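Local coordinates for protein guanine deaminase (Escherichia coli, PDB 6OHB) that catalyses the zinc-dependent hydrolytic deamination of guanine to xanthine and ammonia, a step of purine degradation, at residues V18-L32 with Y357-K369. Residues are numbered along the deposited sequence; the frame is centred on the assembly and turned at random.
Sequences VTRTIDNPEEIASAL and YEAFYLATLGGAK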
loop_
_atom_site.group_PDB
_atom_site.type_symbol
_atom_site.label_atom_id
_atom_site.label_comp_id
_atom_site.label_asym_id
_atom_site.label_seq_id
_atom_site.Cartn_x
_atom_site.Cartn_y
_atom_site.Cartn_z
ATOM N N VAL A 18 -19.068 -5.994 15.404
ATOM C CA VAL A 18 -19.885 -7.093 14.895
ATOM C C VAL A 18 -20.336 -7.919 16.093
ATOM O O VAL A 18 -19.500 -8.411 16.860
ATOM C CB VAL A 18 -19.112 -7.958 13.889
ATOM C CG1 VAL A 18 -20.002 -9.074 13.354
ATOM C CG2 VAL A 18 -18.549 -7.101 12.753
ATOM N N THR A 19 -21.652 -8.087 16.252
ATOM C CA THR A 19 -22.179 -8.597 17.516
ATOM C C THR A 19 -22.152 -10.116 17.634
ATOM O O THR A 19 -22.426 -10.632 18.722
ATOM C CB THR A 19 -23.608 -8.092 17.745
ATOM O OG1 THR A 19 -24.464 -8.526 16.678
ATOM C CG2 THR A 19 -23.612 -6.570 17.819
ATOM N N ARG A 20 -21.811 -10.842 16.573
ATOM C CA ARG A 20 -21.736 -12.293 16.669
ATOM C C ARG A 20 -20.940 -12.824 15.487
ATOM O O ARG A 20 -20.806 -12.159 14.458
ATOM C CB ARG A 20 -23.126 -12.938 16.700
ATOM C CG ARG A 20 -23.838 -12.872 15.367
ATOM C CD ARG A 20 -25.251 -13.415 15.425
ATOM N NE ARG A 20 -25.785 -13.549 14.074
ATOM C CZ ARG A 20 -26.395 -12.567 13.417
ATOM N NH1 ARG A 20 -26.559 -11.382 13.991
ATOM N NH2 ARG A 20 -26.841 -12.771 12.183
ATOM N N THR A 21 -20.409 -14.032 15.653
ATOM C CA THR A 21 -19.719 -14.698 14.564
ATOM C C THR A 21 -20.730 -15.257 13.573
ATOM O O THR A 21 -21.831 -15.670 13.938
ATOM C CB THR A 21 -18.818 -15.824 15.085
ATOM O OG1 THR A 21 -19.602 -16.771 15.819
ATOM C CG2 THR A 21 -17.735 -15.268 16.000
ATOM N N ILE A 22 -20.350 -15.245 12.302
ATOM C CA ILE A 22 -21.201 -15.761 11.234
ATOM C C ILE A 22 -20.421 -16.867 10.530
ATOM O O ILE A 22 -19.280 -17.156 10.911
ATOM C CB ILE A 22 -21.619 -14.630 10.275
ATOM C CG1 ILE A 22 -20.440 -13.690 10.006
ATOM C CG2 ILE A 22 -22.768 -13.819 10.881
ATOM C CD1 ILE A 22 -19.462 -14.173 8.937
ATOM N N ASP A 23 -21.017 -17.506 9.521
ATOM C CA ASP A 23 -20.264 -18.426 8.679
ATOM C C ASP A 23 -20.323 -18.080 7.190
ATOM O O ASP A 23 -19.621 -18.717 6.394
ATOM C CB ASP A 23 -20.719 -19.891 8.904
ATOM C CG ASP A 23 -22.213 -20.100 8.784
ATOM O OD1 ASP A 23 -22.980 -19.131 8.956
ATOM O OD2 ASP A 23 -22.631 -21.256 8.535
ATOM N N ASN A 24 -21.119 -17.086 6.789
ATOM C CA ASN A 24 -21.064 -16.567 5.441
ATOM C C ASN A 24 -20.862 -15.060 5.522
ATOM O O ASN A 24 -21.525 -14.391 6.332
ATOM C CB ASN A 24 -22.347 -16.889 4.655
ATOM C CG ASN A 24 -22.144 -17.974 3.622
ATOM O OD1 ASN A 24 -21.523 -17.753 2.584
ATOM N ND2 ASN A 24 -22.663 -19.167 3.911
ATOM N N PRO A 25 -19.953 -14.491 4.725
ATOM C CA PRO A 25 -19.729 -13.034 4.787
ATOM C C PRO A 25 -20.963 -12.220 4.443
ATOM O O PRO A 25 -20.988 -11.013 4.720
ATOM C CB PRO A 25 -18.605 -12.797 3.762
ATOM C CG PRO A 25 -18.648 -13.995 2.861
ATOM C CD PRO A 25 -19.133 -15.141 3.690
ATOM N N GLU A 26 -21.990 -12.844 3.862
ATOM C CA GLU A 26 -23.224 -12.140 3.544
ATOM C C GLU A 26 -24.046 -11.808 4.784
ATOM O O GLU A 26 -24.855 -10.877 4.738
ATOM C CB GLU A 26 -24.063 -12.968 2.569
ATOM C CG GLU A 26 -23.924 -12.547 1.114
ATOM C CD GLU A 26 -22.488 -12.595 0.629
ATOM O OE1 GLU A 26 -21.952 -13.712 0.457
ATOM O OE2 GLU A 26 -21.895 -11.515 0.423
ATOM N N GLU A 27 -23.864 -12.537 5.886
ATOM C CA GLU A 27 -24.617 -12.224 7.096
ATOM C C GLU A 27 -23.973 -11.136 7.943
ATOM O O GLU A 27 -24.575 -10.734 8.946
ATOM C CB GLU A 27 -24.789 -13.460 7.977
ATOM C CG GLU A 27 -24.743 -14.788 7.268
ATOM C CD GLU A 27 -24.679 -15.934 8.256
ATOM O OE1 GLU A 27 -25.468 -15.931 9.224
ATOM O OE2 GLU A 27 -23.828 -16.823 8.076
ATOM N N ILE A 28 -22.774 -10.668 7.579
ATOM C CA ILE A 28 -22.043 -9.736 8.436
ATOM C C ILE A 28 -22.828 -8.444 8.624
ATOM O O ILE A 28 -22.839 -7.862 9.716
ATOM C CB ILE A 28 -20.636 -9.475 7.863
ATOM C CG1 ILE A 28 -19.784 -10.737 7.960
ATOM C CG2 ILE A 28 -19.952 -8.328 8.601
ATOM C CD1 ILE A 28 -18.440 -10.618 7.275
ATOM N N ALA A 29 -23.514 -7.985 7.574
ATOM C CA ALA A 29 -24.308 -6.765 7.691
ATOM C C ALA A 29 -25.399 -6.911 8.747
ATOM O O ALA A 29 -25.687 -5.963 9.488
ATOM C CB ALA A 29 -24.918 -6.403 6.337
ATOM N N SER A 30 -26.009 -8.093 8.833
ATOM C CA SER A 30 -27.050 -8.340 9.823
ATOM C C SER A 30 -26.531 -8.260 11.255
ATOM O O SER A 30 -27.314 -7.982 12.169
ATOM C CB SER A 30 -27.684 -9.708 9.581
ATOM O OG SER A 30 -26.875 -10.740 10.126
ATOM N N ALA A 31 -25.238 -8.499 11.470
ATOM C CA ALA A 31 -24.651 -8.508 12.801
ATOM C C ALA A 31 -23.812 -7.270 13.088
ATOM O O ALA A 31 -23.157 -7.207 14.134
ATOM C CB ALA A 31 -23.797 -9.762 12.987
ATOM N N LEU A 32 -23.804 -6.293 12.188
ATOM C CA LEU A 32 -22.962 -5.116 12.350
ATOM C C LEU A 32 -23.741 -4.041 13.094
ATOM O O LEU A 32 -24.781 -3.574 12.616
ATOM C CB LEU A 32 -22.476 -4.586 11.002
ATOM C CG LEU A 32 -21.393 -3.523 11.184
ATOM C CD1 LEU A 32 -20.031 -4.126 10.940
ATOM C CD2 LEU A 32 -21.631 -2.330 10.280
ATOM N N TYR A 357 -17.612 -4.575 5.181
ATOM C CA TYR A 357 -18.057 -5.343 6.337
ATOM C C TYR A 357 -17.193 -6.581 6.542
ATOM O O TYR A 357 -16.803 -6.892 7.673
ATOM C CB TYR A 357 -19.529 -5.719 6.174
ATOM C CG TYR A 357 -20.460 -4.530 6.289
ATOM C CD1 TYR A 357 -19.996 -3.308 6.761
ATOM C CD2 TYR A 357 -21.792 -4.623 5.917
ATOM C CE1 TYR A 357 -20.833 -2.217 6.865
ATOM C CE2 TYR A 357 -22.639 -3.533 6.018
ATOM C CZ TYR A 357 -22.154 -2.334 6.498
ATOM O OH TYR A 357 -22.987 -1.242 6.598
ATOM N N GLU A 358 -16.877 -7.298 5.460
ATOM C CA GLU A 358 -16.047 -8.496 5.586
ATOM C C GLU A 358 -14.642 -8.155 6.070
ATOM O O GLU A 358 -14.078 -8.869 6.908
ATOM C CB GLU A 358 -15.986 -9.241 4.253
ATOM C CG GLU A 358 -15.375 -10.630 4.354
ATOM C CD GLU A 358 -15.300 -11.335 3.011
ATOM O OE1 GLU A 358 -15.886 -10.827 2.031
ATOM O OE2 GLU A 358 -14.664 -12.405 2.939
ATOM N N ALA A 359 -14.055 -7.077 5.542
ATOM C CA ALA A 359 -12.720 -6.669 5.969
ATOM C C ALA A 359 -12.710 -6.284 7.442
ATOM O O ALA A 359 -11.842 -6.723 8.212
ATOM C CB ALA A 359 -12.232 -5.507 5.101
ATOM N N PHE A 360 -13.680 -5.465 7.858
ATOM C CA PHE A 360 -13.772 -5.089 9.265
ATOM C C PHE A 360 -13.974 -6.320 10.144
ATOM O O PHE A 360 -13.373 -6.434 11.218
ATOM C CB PHE A 360 -14.906 -4.079 9.454
ATOM C CG PHE A 360 -15.121 -3.659 10.882
ATOM C CD1 PHE A 360 -14.315 -2.695 11.464
ATOM C CD2 PHE A 360 -16.147 -4.211 11.635
ATOM C CE1 PHE A 360 -14.514 -2.298 12.779
ATOM C CE2 PHE A 360 -16.353 -3.820 12.951
ATOM C CZ PHE A 360 -15.533 -2.861 13.523
ATOM N N TYR A 361 -14.795 -7.267 9.687
ATOM C CA TYR A 361 -15.036 -8.482 10.453
ATOM C C TYR A 361 -13.757 -9.289 10.624
ATOM O O TYR A 361 -13.411 -9.701 11.739
ATOM C CB TYR A 361 -16.113 -9.312 9.758
ATOM C CG TYR A 361 -16.405 -10.634 10.414
ATOM C CD1 TYR A 361 -17.189 -10.706 11.564
ATOM C CD2 TYR A 361 -15.915 -11.817 9.876
ATOM C CE1 TYR A 361 -17.465 -11.921 12.163
ATOM C CE2 TYR A 361 -16.185 -13.034 10.465
ATOM C CZ TYR A 361 -16.961 -13.082 11.610
ATOM O OH TYR A 361 -17.232 -14.296 12.199
ATOM N N LEU A 362 -13.030 -9.514 9.528
ATOM C CA LEU A 362 -11.794 -10.284 9.618
ATOM C C LEU A 362 -10.762 -9.578 10.483
ATOM O O LEU A 362 -9.934 -10.237 11.121
ATOM C CB LEU A 362 -11.232 -10.542 8.221
ATOM C CG LEU A 362 -12.041 -11.499 7.342
ATOM C CD1 LEU A 362 -11.478 -11.536 5.928
ATOM C CD2 LEU A 362 -12.059 -12.887 7.949
ATOM N N ALA A 363 -10.803 -8.240 10.531
ATOM C CA ALA A 363 -9.838 -7.508 11.345
ATOM C C ALA A 363 -10.136 -7.616 12.837
ATOM O O ALA A 363 -9.219 -7.498 13.656
ATOM C CB ALA A 363 -9.796 -6.040 10.922
ATOM N N THR A 364 -11.392 -7.857 13.218
ATOM C CA THR A 364 -11.732 -7.852 14.639
ATOM C C THR A 364 -12.265 -9.203 15.100
ATOM O O THR A 364 -11.482 -10.079 15.483
ATOM C CB THR A 364 -12.760 -6.761 14.950
ATOM O OG1 THR A 364 -13.943 -6.974 14.165
ATOM C CG2 THR A 364 -12.192 -5.386 14.637
ATOM N N LEU A 365 -13.588 -9.386 15.060
ATOM C CA LEU A 365 -14.184 -10.581 15.659
ATOM C C LEU A 365 -13.833 -11.838 14.875
ATOM O O LEU A 365 -13.612 -12.898 15.468
ATOM C CB LEU A 365 -15.701 -10.425 15.759
ATOM C CG LEU A 365 -16.458 -11.538 16.491
ATOM C CD1 LEU A 365 -15.973 -11.693 17.929
ATOM C CD2 LEU A 365 -17.955 -11.282 16.446
ATOM N N GLY A 366 -13.775 -11.746 13.546
ATOM C CA GLY A 366 -13.354 -12.893 12.754
ATOM C C GLY A 366 -11.937 -13.336 13.074
ATOM O O GLY A 366 -11.643 -14.535 13.130
ATOM N N GLY A 367 -11.036 -12.377 13.287
ATOM C CA GLY A 367 -9.680 -12.740 13.666
ATOM C C GLY A 367 -9.629 -13.419 15.021
ATOM O O GLY A 367 -9.002 -14.470 15.179
ATOM N N ALA A 368 -10.326 -12.844 16.009
ATOM C CA ALA A 368 -10.415 -13.475 17.326
ATOM C C ALA A 368 -10.975 -14.886 17.215
ATOM O O ALA A 368 -10.504 -15.804 17.897
ATOM C CB ALA A 368 -11.274 -12.626 18.266
ATOM N N LYS A 369 -11.979 -15.073 16.355
ATOM C CA LYS A 369 -12.566 -16.392 16.145
ATOM C C LYS A 369 -11.550 -17.373 15.571
ATOM O O LYS A 369 -11.498 -18.535 15.993
ATOM C CB LYS A 369 -13.773 -16.272 15.218
ATOM C CG LYS A 369 -14.318 -17.596 14.730
ATOM C CD LYS A 369 -15.235 -18.216 15.748
ATOM C CE LYS A 369 -16.076 -19.304 15.104
ATOM N NZ LYS A 369 -16.547 -18.887 13.748
HETATM O O HOH W 1 -16.153 -6.480 15.800
#
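Y361 packs against V18, I22 and I28 of the loop 18-32, which joins two antiparallel strands, 14-18 and 32-35, and packs here on helices 356-363 and 365-370 of the amidohydrolase TIM barrel, away from the zinc site. Followed outward, the Y361 side chain meets the loop at every step. Its CB touches I28 CD1 at 3.6 Å. With CG anti to the backbone N (chi1 177°), the ring comes to lie between G366 and the loop: I28 CG1 and I22 CD1 cover one face, the latter in a CH-pi contact 4.2 Å from the centroid, while the backbone N of G366 sits over the centre of the opposite face. The V18 side chain crosses that of Y361 at about a right angle and sets CG1 at the ring edge, 3.7 Å from Y361 CD1. At the tip, I22 N donates to Y361 OH in a long (3.3 Å) but nearly straight bond (161°).

Toward the start of the first helix, A29 CB and L32 CD2 approach the Y357 ring on its CD2 and CE1 sides, and helix 409-419 adds L413 and V410 to its surroundings. P25 CB touches the carboxylate carbon, CD, of E358, whose OE2 is hydrogen-bonded to W316 NE1 and Y352 OH. At the other end, T21 CG2 packs across the aliphatic chain of K369, and L365 CD2 lies against the backbone of V18 and R20. One water bridges the two segments beside V18, accepting from V18 N at 3.0 Å and lying 2.8 Å from T364 OG1.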